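Local coordinates for protein pectate lyase (Cellvibrio cellulosa, PDB 1GXM) that probably cleaves pectate (polygalacturonic acid) by anti beta-elimination, acting here as the catalytic module of a larger family 10 polysaccharide lyase, at residues 111-116 with 175-180; 190-195 with 220-225; 142-147 with 165-170. All blocks are in the same frame, centred on the assembly; numbering follows the deposited sequence.

Contact 1 (111-116 with 175-180); sequences YSTGAL and TDYILK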
ATOM      1  N   TYR A 111      14.417  -6.311  -1.097  1.00 11.65           N
ATOM      2  CA  TYR A 111      15.371  -6.977  -0.261  1.00 11.59           C
ATOM      3  C   TYR A 111      15.261  -8.490  -0.408  1.00 12.45           C
ATOM      4  O   TYR A 111      14.259  -8.992  -0.872  1.00 12.02           O
ATOM      5  CB  TYR A 111      15.141  -6.630   1.192  1.00 12.08           C
ATOM      6  CG  TYR A 111      15.421  -5.218   1.622  1.00 10.71           C
ATOM      7  CD1 TYR A 111      14.467  -4.220   1.506  1.00 10.30           C
ATOM      8  CD2 TYR A 111      16.601  -4.908   2.266  1.00 11.33           C
ATOM      9  CE1 TYR A 111      14.697  -2.950   1.991  1.00  9.41           C
ATOM     10  CE2 TYR A 111      16.838  -3.642   2.736  1.00 11.15           C
ATOM     11  CZ  TYR A 111      15.867  -2.670   2.613  1.00 10.52           C
ATOM     12  OH  TYR A 111      16.115  -1.429   3.108  1.00 11.26           O
ATOM     13  N   SER A 112      16.258  -9.204   0.099  1.00 12.92           N
ATOM     14  CA  SER A 112      16.270 -10.665   0.061  1.00 14.01           C
ATOM     15  C   SER A 112      15.055 -11.257   0.761  1.00 13.30           C
ATOM     16  O   SER A 112      14.600 -12.338   0.406  1.00 14.20           O
ATOM     17  CB  SER A 112      17.534 -11.207   0.716  1.00 14.36           C
ATOM     18  OG  SER A 112      17.592 -10.874   2.063  1.00 18.56           O
ATOM     19  N   THR A 113      14.524 -10.526   1.729  1.00 12.34           N
ATOM     20  CA  THR A 113      13.364 -10.961   2.496  1.00 11.47           C
ATOM     21  C   THR A 113      12.033 -10.744   1.789  1.00 10.87           C
ATOM     22  O   THR A 113      11.006 -11.182   2.260  1.00 11.81           O
ATOM     23  CB  THR A 113      13.283 -10.184   3.780  1.00 11.86           C
ATOM     24  OG1 THR A 113      13.185  -8.795   3.455  1.00 11.97           O
ATOM     25  CG2 THR A 113      14.530 -10.348   4.638  1.00 13.00           C
ATOM     26  N   GLY A 114      12.047  -9.994   0.708  1.00 10.16           N
ATOM     27  CA  GLY A 114      10.839  -9.616  -0.000  1.00 10.01           C
ATOM     28  C   GLY A 114      10.360  -8.203   0.285  1.00  9.93           C
ATOM     29  O   GLY A 114       9.501  -7.716  -0.422  1.00  9.51           O
ATOM     30  N   ALA A 115      10.895  -7.558   1.305  1.00  9.75           N
ATOM     31  CA  ALA A 115      10.505  -6.200   1.645  1.00  9.33           C
ATOM     32  C   ALA A 115      10.759  -5.267   0.474  1.00  9.33           C
ATOM     33  O   ALA A 115      11.770  -5.382  -0.219  1.00  9.59           O
ATOM     34  CB  ALA A 115      11.295  -5.734   2.811  1.00  9.74           C
ATOM     35  N   LEU A 116       9.870  -4.300   0.292  1.00  9.43           N
ATOM     36  CA  LEU A 116      10.083  -3.186  -0.627  1.00  9.65           C
ATOM     37  C   LEU A 116      10.251  -1.903   0.157  1.00  9.03           C
ATOM     38  O   LEU A 116       9.396  -1.560   0.974  1.00  9.59           O
ATOM     39  CB  LEU A 116       8.906  -3.021  -1.588  1.00  9.90           C
ATOM     40  CG  LEU A 116       8.629  -4.240  -2.475  1.00 10.82           C
ATOM     41  CD1 LEU A 116       7.470  -3.967  -3.382  1.00 11.65           C
ATOM     42  CD2 LEU A 116       9.809  -4.544  -3.318  1.00 12.67           C
ATOM     43  N   THR A 175       5.065 -11.745  -0.604  1.00  9.98           N
ATOM     44  CA  THR A 175       4.044 -12.428   0.164  1.00 10.01           C
ATOM     45  C   THR A 175       4.635 -13.066   1.400  1.00  9.66           C
ATOM     46  O   THR A 175       4.072 -12.987   2.482  1.00  9.85           O
ATOM     47  CB  THR A 175       3.365 -13.482  -0.704  1.00 10.68           C
ATOM     48  OG1 THR A 175       2.709 -12.845  -1.800  1.00 12.86           O
ATOM     49  CG2 THR A 175       2.255 -14.165   0.056  1.00 11.49           C
ATOM     50  N   ASP A 176       5.764 -13.743   1.229  1.00  9.89           N
ATOM     51  CA  ASP A 176       6.470 -14.344   2.332  1.00 10.99           C
ATOM     52  C   ASP A 176       6.775 -13.286   3.387  1.00  9.72           C
ATOM     53  O   ASP A 176       6.591 -13.514   4.577  1.00 10.48           O
ATOM     54  CB  ASP A 176       7.738 -15.020   1.820  1.00 11.83           C
ATOM     55  CG  ASP A 176       8.430 -15.811   2.876  1.00 13.46           C
ATOM     56  OD1 ASP A 176       7.912 -16.886   3.243  1.00 17.16           O
ATOM     57  OD2 ASP A 176       9.483 -15.411   3.401  1.00 15.41           O
ATOM     58  N   TYR A 177       7.296 -12.135   2.941  1.00  9.60           N
ATOM     59  CA  TYR A 177       7.570 -11.041   3.861  1.00  9.41           C
ATOM     60  C   TYR A 177       6.334 -10.651   4.680  1.00  9.08           C
ATOM     61  O   TYR A 177       6.374 -10.516   5.895  1.00  8.93           O
ATOM     62  CB  TYR A 177       8.128  -9.807   3.112  1.00  9.25           C
ATOM     63  CG  TYR A 177       8.483  -8.752   4.097  1.00  8.79           C
ATOM     64  CD1 TYR A 177       7.527  -7.845   4.545  1.00  9.63           C
ATOM     65  CD2 TYR A 177       9.738  -8.715   4.669  1.00  9.41           C
ATOM     66  CE1 TYR A 177       7.815  -6.960   5.504  1.00 10.10           C
ATOM     67  CE2 TYR A 177      10.040  -7.820   5.636  1.00  9.28           C
ATOM     68  CZ  TYR A 177       9.066  -6.927   6.060  1.00  9.13           C
ATOM     69  OH  TYR A 177       9.340  -6.037   7.068  1.00  9.74           O
ATOM     70  N   ILE A 178       5.245 -10.428   3.972  1.00  8.75           N
ATOM     71  CA  ILE A 178       4.003 -10.002   4.589  1.00  8.81           C
ATOM     72  C   ILE A 178       3.538 -11.009   5.637  1.00  8.97           C
ATOM     73  O   ILE A 178       3.159 -10.650   6.730  1.00  8.82           O
ATOM     74  CB  ILE A 178       2.944  -9.758   3.513  1.00  8.35           C
ATOM     75  CG1 ILE A 178       3.273  -8.455   2.775  1.00  9.12           C
ATOM     76  CG2 ILE A 178       1.556  -9.709   4.109  1.00  9.89           C
ATOM     77  CD1 ILE A 178       2.525  -8.294   1.520  1.00  9.07           C
ATOM     78  N   LEU A 179       3.634 -12.281   5.307  1.00  8.58           N
ATOM     79  CA  LEU A 179       3.208 -13.315   6.229  1.00  9.47           C
ATOM     80  C   LEU A 179       4.095 -13.350   7.471  1.00  9.85           C
ATOM     81  O   LEU A 179       3.595 -13.501   8.579  1.00 11.98           O
ATOM     82  CB  LEU A 179       3.214 -14.671   5.548  1.00  9.77           C
ATOM     83  CG  LEU A 179       2.186 -14.859   4.448  1.00 10.37           C
ATOM     84  CD1 LEU A 179       2.439 -16.168   3.711  1.00 11.85           C
ATOM     85  CD2 LEU A 179       0.754 -14.783   4.973  1.00 12.48           C
ATOM     86  N   LYS A 180       5.406 -13.184   7.291  1.00 10.46           N
ATOM     87  CA  LYS A 180       6.336 -13.166   8.418  1.00 11.26           C
ATOM     88  C   LYS A 180       6.186 -11.904   9.268  1.00 11.05           C
ATOM     89  O   LYS A 180       6.418 -11.915  10.471  1.00 13.15           O
ATOM     90  CB  LYS A 180       7.765 -13.308   7.929  1.00 12.06           C
ATOM     91  CG  LYS A 180       8.119 -14.723   7.593  1.00 14.63           C
ATOM     92  CD  LYS A 180       9.496 -14.794   6.993  1.00 17.79           C
ATOM     93  CE  LYS A 180       9.951 -16.237   6.856  1.00 20.85           C
ATOM     94  NZ  LYS A 180       9.015 -16.999   6.021  1.00 23.53           N
TER
HETATM   95  O   HOH W   1      10.488 -12.909   4.192  1.00 13.96           O

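Contact 2 (190-195 with 220-225); sequences TVWCAQ and VGVLAF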
ATOM      1  N   THR A 190      -2.731 -10.682  13.758  1.00  9.54           N
ATOM      2  CA  THR A 190      -3.496  -9.450  13.555  1.00  9.13           C
ATOM      3  C   THR A 190      -3.177  -8.852  12.204  1.00  8.75           C
ATOM      4  O   THR A 190      -3.543  -9.412  11.204  1.00  8.69           O
ATOM      5  CB  THR A 190      -3.316  -8.446  14.723  1.00  9.20           C
ATOM      6  OG1 THR A 190      -1.943  -8.077  14.901  1.00  9.22           O
ATOM      7  CG2 THR A 190      -3.782  -9.082  16.050  1.00  9.01           C
ATOM      8  N   VAL A 191      -2.499  -7.709  12.176  1.00  7.85           N
ATOM      9  CA  VAL A 191      -2.256  -6.980  10.937  1.00  7.77           C
ATOM     10  C   VAL A 191      -0.814  -6.470  10.924  1.00  7.76           C
ATOM     11  O   VAL A 191       0.071  -7.148  11.436  1.00  8.59           O
ATOM     12  CB  VAL A 191      -3.325  -5.901  10.670  1.00  8.63           C
ATOM     13  CG1 VAL A 191      -4.666  -6.551  10.430  1.00  8.18           C
ATOM     14  CG2 VAL A 191      -3.402  -4.862  11.788  1.00  9.11           C
ATOM     15  N   TRP A 192      -0.579  -5.310  10.320  1.00  7.08           N
ATOM     16  CA  TRP A 192       0.758  -4.827  10.081  1.00  7.05           C
ATOM     17  C   TRP A 192       0.872  -3.396  10.534  1.00  6.80           C
ATOM     18  O   TRP A 192      -0.095  -2.652  10.571  1.00  8.04           O
ATOM     19  CB  TRP A 192       1.115  -4.880   8.573  1.00  7.25           C
ATOM     20  CG  TRP A 192       1.080  -6.265   8.049  1.00  8.01           C
ATOM     21  CD1 TRP A 192       2.132  -7.113   7.925  1.00  8.16           C
ATOM     22  CD2 TRP A 192      -0.079  -7.010   7.667  1.00  7.53           C
ATOM     23  NE1 TRP A 192       1.707  -8.326   7.470  1.00  9.11           N
ATOM     24  CE2 TRP A 192       0.353  -8.297   7.298  1.00  7.53           C
ATOM     25  CE3 TRP A 192      -1.436  -6.707   7.566  1.00  8.54           C
ATOM     26  CZ2 TRP A 192      -0.526  -9.285   6.871  1.00  9.14           C
ATOM     27  CZ3 TRP A 192      -2.303  -7.671   7.151  1.00  8.40           C
ATOM     28  CH2 TRP A 192      -1.856  -8.960   6.829  1.00  8.58           C
ATOM     29  N   CYS A 193       2.090  -3.011  10.845  1.00  7.18           N
ATOM     30  CA  CYS A 193       2.470  -1.620  11.010  1.00  7.40           C
ATOM     31  C   CYS A 193       2.619  -0.992   9.643  1.00  7.19           C
ATOM     32  O   CYS A 193       2.790  -1.659   8.649  1.00  8.06           O
ATOM     33  CB  CYS A 193       3.803  -1.548  11.775  1.00  7.38           C
ATOM     34  SG  CYS A 193       4.201   0.077  12.398  1.00  8.36           S
ATOM     35  N   ALA A 194       2.581   0.330   9.587  1.00  7.51           N
ATOM     36  CA  ALA A 194       2.768   1.010   8.315  1.00  7.54           C
ATOM     37  C   ALA A 194       4.164   0.790   7.754  1.00  7.71           C
ATOM     38  O   ALA A 194       4.376   0.911   6.566  1.00  7.85           O
ATOM     39  CB  ALA A 194       2.473   2.463   8.418  1.00  7.40           C
ATOM     40  N   GLN A 195       5.111   0.462   8.613  1.00  7.33           N
ATOM     41  CA  GLN A 195       6.438   0.115   8.155  1.00  7.94           C
ATOM     42  C   GLN A 195       7.042  -0.882   9.125  1.00  7.60           C
ATOM     43  O   GLN A 195       6.781  -0.827  10.323  1.00  7.95           O
ATOM     44  CB  GLN A 195       7.331   1.339   7.957  1.00  8.08           C
ATOM     45  CG  GLN A 195       7.422   2.248   9.123  1.00  9.14           C
ATOM     46  CD  GLN A 195       6.160   3.049   9.391  1.00  7.62           C
ATOM     47  OE1 GLN A 195       5.564   3.610   8.458  1.00  8.98           O
ATOM     48  NE2 GLN A 195       5.783   3.159  10.646  1.00  8.41           N
ATOM     49  N   VAL A 220      -5.432  -2.553   5.304  1.00  8.50           N
ATOM     50  CA  VAL A 220      -6.467  -2.858   4.315  1.00  9.01           C
ATOM     51  C   VAL A 220      -5.832  -3.301   3.005  1.00  8.51           C
ATOM     52  O   VAL A 220      -6.147  -4.356   2.458  1.00  9.48           O
ATOM     53  CB  VAL A 220      -7.337  -1.630   4.048  1.00  9.75           C
ATOM     54  CG1 VAL A 220      -8.331  -1.891   2.925  1.00 11.24           C
ATOM     55  CG2 VAL A 220      -8.042  -1.190   5.326  1.00 11.08           C
ATOM     56  N   GLY A 221      -4.897  -2.502   2.510  1.00  8.23           N
ATOM     57  CA  GLY A 221      -4.276  -2.793   1.237  1.00  8.56           C
ATOM     58  C   GLY A 221      -3.443  -4.049   1.284  1.00  8.28           C
ATOM     59  O   GLY A 221      -3.316  -4.756   0.287  1.00  8.37           O
ATOM     60  N   VAL A 222      -2.827  -4.316   2.425  1.00  8.51           N
ATOM     61  CA  VAL A 222      -2.036  -5.542   2.561  1.00  8.22           C
ATOM     62  C   VAL A 222      -2.969  -6.745   2.429  1.00  8.21           C
ATOM     63  O   VAL A 222      -2.692  -7.700   1.717  1.00  8.54           O
ATOM     64  CB  VAL A 222      -1.303  -5.592   3.901  1.00  8.18           C
ATOM     65  CG1 VAL A 222      -0.543  -6.902   4.019  1.00  9.12           C
ATOM     66  CG2 VAL A 222      -0.330  -4.436   4.040  1.00  9.34           C
ATOM     67  N   LEU A 223      -4.089  -6.704   3.133  1.00  8.43           N
ATOM     68  CA  LEU A 223      -5.087  -7.760   3.008  1.00  8.58           C
ATOM     69  C   LEU A 223      -5.611  -7.890   1.587  1.00  8.44           C
ATOM     70  O   LEU A 223      -5.770  -8.979   1.064  1.00  9.51           O
ATOM     71  CB  LEU A 223      -6.227  -7.540   3.989  1.00  8.78           C
ATOM     72  CG  LEU A 223      -5.806  -7.720   5.435  1.00  9.11           C
ATOM     73  CD1 LEU A 223      -6.876  -7.188   6.389  1.00  9.08           C
ATOM     74  CD2 LEU A 223      -5.496  -9.163   5.785  1.00  9.46           C
ATOM     75  N   ALA A 224      -5.867  -6.766   0.954  1.00  8.44           N
ATOM     76  CA  ALA A 224      -6.361  -6.776  -0.409  1.00  9.24           C
ATOM     77  C   ALA A 224      -5.327  -7.449  -1.316  1.00  9.41           C
ATOM     78  O   ALA A 224      -5.673  -8.283  -2.151  1.00  9.96           O
ATOM     79  CB  ALA A 224      -6.645  -5.371  -0.864  1.00  9.40           C
ATOM     80  N   PHE A 225      -4.056  -7.104  -1.164  1.00  9.32           N
ATOM     81  CA  PHE A 225      -3.022  -7.785  -1.931  1.00  9.42           C
ATOM     82  C   PHE A 225      -3.013  -9.288  -1.657  1.00  9.99           C
ATOM     83  O   PHE A 225      -2.954 -10.089  -2.581  1.00 10.28           O
ATOM     84  CB  PHE A 225      -1.628  -7.236  -1.656  1.00  9.74           C
ATOM     85  CG  PHE A 225      -0.578  -8.147  -2.162  1.00 10.51           C
ATOM     86  CD1 PHE A 225      -0.396  -8.314  -3.519  1.00 10.30           C
ATOM     87  CD2 PHE A 225       0.124  -8.943  -1.286  1.00 11.42           C
ATOM     88  CE1 PHE A 225       0.510  -9.255  -3.987  1.00 11.47           C
ATOM     89  CE2 PHE A 225       1.006  -9.877  -1.748  1.00 10.84           C
ATOM     90  CZ  PHE A 225       1.211 -10.012  -3.101  1.00 11.99           C
TER

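Contact 3 (142-147 with 165-170); sequences TVLDFA and TRFKTA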
ATOM      1  N   THR A 142       1.043  -5.819  -6.050  1.00  9.87           N
ATOM      2  CA  THR A 142      -0.135  -6.034  -6.878  1.00 10.03           C
ATOM      3  C   THR A 142       0.216  -5.796  -8.342  1.00 10.41           C
ATOM      4  O   THR A 142      -0.153  -6.578  -9.219  1.00 10.88           O
ATOM      5  CB  THR A 142      -1.271  -5.114  -6.443  1.00 10.20           C
ATOM      6  OG1 THR A 142      -1.659  -5.447  -5.100  1.00  9.87           O
ATOM      7  CG2 THR A 142      -2.543  -5.330  -7.282  1.00 11.28           C
ATOM      8  N   VAL A 143       0.942  -4.724  -8.617  1.00 10.17           N
ATOM      9  CA  VAL A 143       1.372  -4.443  -9.989  1.00 10.52           C
ATOM     10  C   VAL A 143       2.205  -5.614 -10.504  1.00 10.78           C
ATOM     11  O   VAL A 143       1.981  -6.117 -11.618  1.00 11.37           O
ATOM     12  CB  VAL A 143       2.178  -3.145 -10.080  1.00 10.79           C
ATOM     13  CG1 VAL A 143       2.758  -2.995 -11.469  1.00 11.42           C
ATOM     14  CG2 VAL A 143       1.314  -1.950  -9.740  1.00 11.44           C
ATOM     15  N   LEU A 144       3.186  -6.027  -9.720  1.00 10.96           N
ATOM     16  CA  LEU A 144       4.056  -7.130 -10.145  1.00 11.48           C
ATOM     17  C   LEU A 144       3.256  -8.409 -10.339  1.00 11.98           C
ATOM     18  O   LEU A 144       3.533  -9.179 -11.241  1.00 12.41           O
ATOM     19  CB  LEU A 144       5.203  -7.338  -9.161  1.00 11.33           C
ATOM     20  CG  LEU A 144       6.209  -6.190  -9.136  1.00 12.82           C
ATOM     21  CD1 LEU A 144       7.167  -6.420  -7.992  1.00 13.95           C
ATOM     22  CD2 LEU A 144       6.946  -6.062 -10.453  1.00 15.03           C
ATOM     23  N   ASP A 145       2.271  -8.638  -9.487  1.00 11.85           N
ATOM     24  CA  ASP A 145       1.418  -9.813  -9.620  1.00 12.51           C
ATOM     25  C   ASP A 145       0.564  -9.751 -10.870  1.00 12.19           C
ATOM     26  O   ASP A 145       0.400 -10.746 -11.546  1.00 12.15           O
ATOM     27  CB  ASP A 145       0.543  -9.982  -8.404  1.00 13.02           C
ATOM     28  CG  ASP A 145      -0.322 -11.187  -8.500  1.00 15.42           C
ATOM     29  OD1 ASP A 145       0.194 -12.328  -8.361  1.00 17.05           O
ATOM     30  OD2 ASP A 145      -1.539 -11.066  -8.706  1.00 19.01           O
ATOM     31  N   PHE A 146       0.014  -8.592 -11.187  1.00 12.00           N
ATOM     32  CA  PHE A 146      -0.730  -8.452 -12.419  1.00 12.71           C
ATOM     33  C   PHE A 146       0.206  -8.702 -13.611  1.00 13.06           C
ATOM     34  O   PHE A 146      -0.165  -9.391 -14.565  1.00 14.06           O
ATOM     35  CB  PHE A 146      -1.387  -7.083 -12.507  1.00 12.18           C
ATOM     36  CG  PHE A 146      -2.758  -7.031 -11.893  1.00 12.04           C
ATOM     37  CD1 PHE A 146      -2.970  -7.449 -10.595  1.00 13.39           C
ATOM     38  CD2 PHE A 146      -3.833  -6.559 -12.621  1.00 13.15           C
ATOM     39  CE1 PHE A 146      -4.221  -7.399 -10.045  1.00 14.13           C
ATOM     40  CE2 PHE A 146      -5.084  -6.488 -12.064  1.00 13.58           C
ATOM     41  CZ  PHE A 146      -5.289  -6.928 -10.776  1.00 14.40           C
ATOM     42  N   ALA A 147       1.430  -8.182 -13.545  1.00 13.13           N
ATOM     43  CA  ALA A 147       2.396  -8.384 -14.616  1.00 14.05           C
ATOM     44  C   ALA A 147       2.701  -9.873 -14.720  1.00 14.12           C
ATOM     45  O   ALA A 147       2.683 -10.456 -15.817  1.00 14.82           O
ATOM     46  CB  ALA A 147       3.653  -7.579 -14.345  1.00 13.70           C
ATOM     47  N   THR A 165       8.454 -14.840 -14.676  1.00 16.61           N
ATOM     48  CA  THR A 165       9.028 -15.697 -13.648  1.00 17.02           C
ATOM     49  C   THR A 165       9.692 -14.847 -12.576  1.00 16.11           C
ATOM     50  O   THR A 165       9.575 -15.133 -11.397  1.00 16.45           O
ATOM     51  CB  THR A 165      10.042 -16.658 -14.279  1.00 17.18           C
ATOM     52  OG1 THR A 165       9.308 -17.560 -15.107  1.00 20.32           O
ATOM     53  CG2 THR A 165      10.753 -17.539 -13.235  1.00 19.44           C
ATOM     54  N   ARG A 166      10.438 -13.845 -13.010  1.00 15.36           N
ATOM     55  CA  ARG A 166      11.103 -12.968 -12.081  1.00 14.90           C
ATOM     56  C   ARG A 166      10.089 -12.211 -11.240  1.00 14.31           C
ATOM     57  O   ARG A 166      10.275 -12.053 -10.055  1.00 13.75           O
ATOM     58  CB  ARG A 166      11.978 -11.972 -12.798  1.00 15.68           C
ATOM     59  CG  ARG A 166      12.846 -11.178 -11.850  1.00 17.14           C
ATOM     60  CD  ARG A 166      13.806 -10.304 -12.581  1.00 18.27           C
ATOM     61  NE  ARG A 166      14.611  -9.468 -11.696  1.00 19.23           N
ATOM     62  CZ  ARG A 166      14.876  -8.184 -11.914  1.00 19.93           C
ATOM     63  NH1 ARG A 166      14.369  -7.555 -12.966  1.00 19.43           N
ATOM     64  NH2 ARG A 166      15.627  -7.512 -11.059  1.00 20.85           N
ATOM     65  N   PHE A 167       9.020 -11.769 -11.868  1.00 13.52           N
ATOM     66  CA  PHE A 167       7.963 -11.061 -11.137  1.00 13.10           C
ATOM     67  C   PHE A 167       7.236 -11.983 -10.195  1.00 13.30           C
ATOM     68  O   PHE A 167       6.926 -11.581  -9.092  1.00 12.98           O
ATOM     69  CB  PHE A 167       6.967 -10.406 -12.068  1.00 12.79           C
ATOM     70  CG  PHE A 167       7.577  -9.442 -13.037  1.00 12.61           C
ATOM     71  CD1 PHE A 167       8.775  -8.821 -12.765  1.00 13.64           C
ATOM     72  CD2 PHE A 167       6.960  -9.186 -14.237  1.00 13.48           C
ATOM     73  CE1 PHE A 167       9.350  -7.960 -13.667  1.00 14.61           C
ATOM     74  CE2 PHE A 167       7.526  -8.316 -15.151  1.00 14.31           C
ATOM     75  CZ  PHE A 167       8.728  -7.700 -14.855  1.00 14.69           C
ATOM     76  N   LYS A 168       6.966 -13.220 -10.607  1.00 13.39           N
ATOM     77  CA  LYS A 168       6.343 -14.167  -9.705  1.00 13.79           C
ATOM     78  C   LYS A 168       7.214 -14.390  -8.477  1.00 13.82           C
ATOM     79  O   LYS A 168       6.722 -14.444  -7.352  1.00 13.39           O
ATOM     80  CB  LYS A 168       6.060 -15.501 -10.387  1.00 15.08           C
ATOM     81  CG  LYS A 168       5.311 -16.425  -9.480  1.00 17.15           C
ATOM     82  CD  LYS A 168       4.910 -17.702 -10.138  1.00 20.79           C
ATOM     83  CE  LYS A 168       4.202 -18.594  -9.134  1.00 24.06           C
ATOM     84  NZ  LYS A 168       3.851 -19.930  -9.716  1.00 26.34           N
ATOM     85  N   THR A 169       8.516 -14.509  -8.677  1.00 13.08           N
ATOM     86  CA  THR A 169       9.452 -14.678  -7.582  1.00 13.25           C
ATOM     87  C   THR A 169       9.371 -13.462  -6.642  1.00 12.01           C
ATOM     88  O   THR A 169       9.305 -13.606  -5.439  1.00 12.60           O
ATOM     89  CB  THR A 169      10.866 -14.872  -8.127  1.00 13.55           C
ATOM     90  OG1 THR A 169      10.912 -16.142  -8.805  1.00 16.54           O
ATOM     91  CG2 THR A 169      11.926 -14.920  -7.022  1.00 15.20           C
ATOM     92  N   ALA A 170       9.355 -12.259  -7.199  1.00 12.16           N
ATOM     93  CA  ALA A 170       9.269 -11.049  -6.372  1.00 11.23           C
ATOM     94  C   ALA A 170       7.950 -11.016  -5.597  1.00 11.19           C
ATOM     95  O   ALA A 170       7.917 -10.651  -4.434  1.00 11.14           O
ATOM     96  CB  ALA A 170       9.403  -9.823  -7.246  1.00 11.74           C
TER

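Contact 1 (111-116 with 175-180)
Gly114 sits over Tyr177 of helix 161-181 with their CA atoms 5.3 Å apart, at the last residue of a type I beta turn that runs from Tyr111 and is closed by Gly114 N bonding to Tyr111 O (2.9 Å). With phi at 101°, Gly114 takes a left-handed backbone conformation in which a CB would jam against the carbonyl O of Thr113. The side of its CA where that CB would lie faces the helix, so the turn can settle close to CB of Tyr177. Tyr177 carries the helix side of the contact, through CB and ring. With CG anti to the backbone N (chi1 -176°), the Tyr177 side chain runs alongside Thr113 in the same direction. Thr113 O comes within 3.3 Å of Tyr177 CB and lies in the ring plane at its edge. Ala115 CB rests over one face as a CH-pi contact, 4.0 Å from the ring centroid and offset toward the CE2 rim, whereas Thr113 OG1 approaches CD2 obliquely at 3.7 Å. That hydroxyl has its main partner in Ala198 O and also receives a weak bond from Ala115 N. At the far end of the ring, Tyr177 OH is hydrogen-bonded to Gly197 O. No direct hydrogen bond joins the two segments. A water bridges them instead, donating to Thr113 O (2.6 Å) and to Asp176 OD2 (2.8 Å), and the same carboxylate forms a salt bridge through OD1 with Lys180 NZ, one helical turn on. Tyr111 N also bonds to Ala115 O (2.9 Å). Together with the closing bond of the turn and the left-handed glycine, this defines a type I turn with a G1 beta bulge, docked through a buried tyrosine on helix 161-181 of the pectic acid lyase domain.

Contact 2 (190-195 with 220-225)
Trp192, in the loop that links strands 188-189 and 195-196, lays its indole against Val222 and Leu223 of helix 219-226 in the buried core of the catalytic module; the centre of the contact is about 8 Å from the centre of the chain. The backbones stay well apart, 8.1 Å between the CA atoms of Trp192 and Val222, and side chains fill the interval. Val222 CG1 stands squarely over the six-membered ring, 3.4 Å from its centroid and only 1° from the ring normal. It is therefore equally close, 3.7 Å, to all six ring carbons, a well-centred CH-pi contact. The methyl is aimed there by chi1 of Val222 (178°), which sets CG1 anti to the backbone N. Leu223 comes from another side: its CD2 lies at the ring edge, near the indole plane, 3.8 Å from CZ3 and equally far from CH2. One residue thus covers a face while the next abuts the rim. The pyrrole end is tethered by a hydrogen bond from Trp192 NE1 to Ile178 O; the backbone N of Trp192 is separately hydrogen-bonded to Ser219 OG, at the start of helix 219-226. Phe132 meets the indole with planes inclined by about 60°. Helix 219-226 touches helix 161-181 through Val222 on Ile178 and helix 233-246 through Leu223 on Phe246, while the Trp192 backbone bonds to Ser215 of strand 214-215.

Contact 3 (142-147 with 165-170)
Phe167 and Leu144 form the nearest CA pair between 142-147 and 165-170, 5.6 Å apart. The local helix axes pass 8.4 Å apart and run roughly antiparallel, at 143° between their N-to-C directions. From its CA, Phe167 projects CB toward the other helix, and CB already lies 3.7 Å from Leu144 O, a carbonyl on the facing surface. The ring continues from CG, placed beside the backbone N and anti to the carbonyl carbon (chi1 -57°), with chi2 at -24° turning the ring so that its two ortho carbons have different partners: CD1 faces Leu144 CD2 at 4.0 Å, CD2 meets Ala147 CB at 3.7 Å, and CE2 stays 4.0 Å from the same methyl. Both neighbours approach obliquely, and the Leu144 and Phe167 side chains cross at about a right angle. Beyond the two segments, Phe159 meets the ring edge-to-face, and Ala103 and Val107 of helix 93-109 also touch the Phe167 side chain. Leu144 divides its branches: while CD2 serves the ring, CD1 reaches Ala170 CB, 4.1 Å away, one turn further along the second helix. Ala147 follows Leu144 by three residues, and Ala170 follows Phe167 by the same step, so a large residue and a small one on each helix present a common face. A glycerol, probably from the crystallisation liquor, sits about 4 Å from the Phe167 side chain. No hydrogen bond or salt bridge crosses between the segments. Asp145, whose CB points away from this face, is instead paired with Arg151 and Gln229. The four residues that touch are all buried, and with no polar bond between the segments, the contact is consistent with van der Waals packing and burial of apolar surface.

How the contacts relate
From the N terminus, the chain first passes through 111-116, the turn after helix 93-109, then through helix 136-148 and on into helix 161-181. Contact 3 closes first, when 165-170 returns to 142-147. Contact 1 closes around it ten residues later, so contact 3 is nested inside its loop and both use helix 161-181. Contact 2 follows in series, closing a loop of 24 residues between 190-195 and helix 219-226. Contacts 1 and 2 meet mainly through Ile178, whose side chain packs on Val222 and Phe225; Phe225 also touches Thr142 of contact 3. Together they tie three helices to two loops within one pectic acid lyase domain.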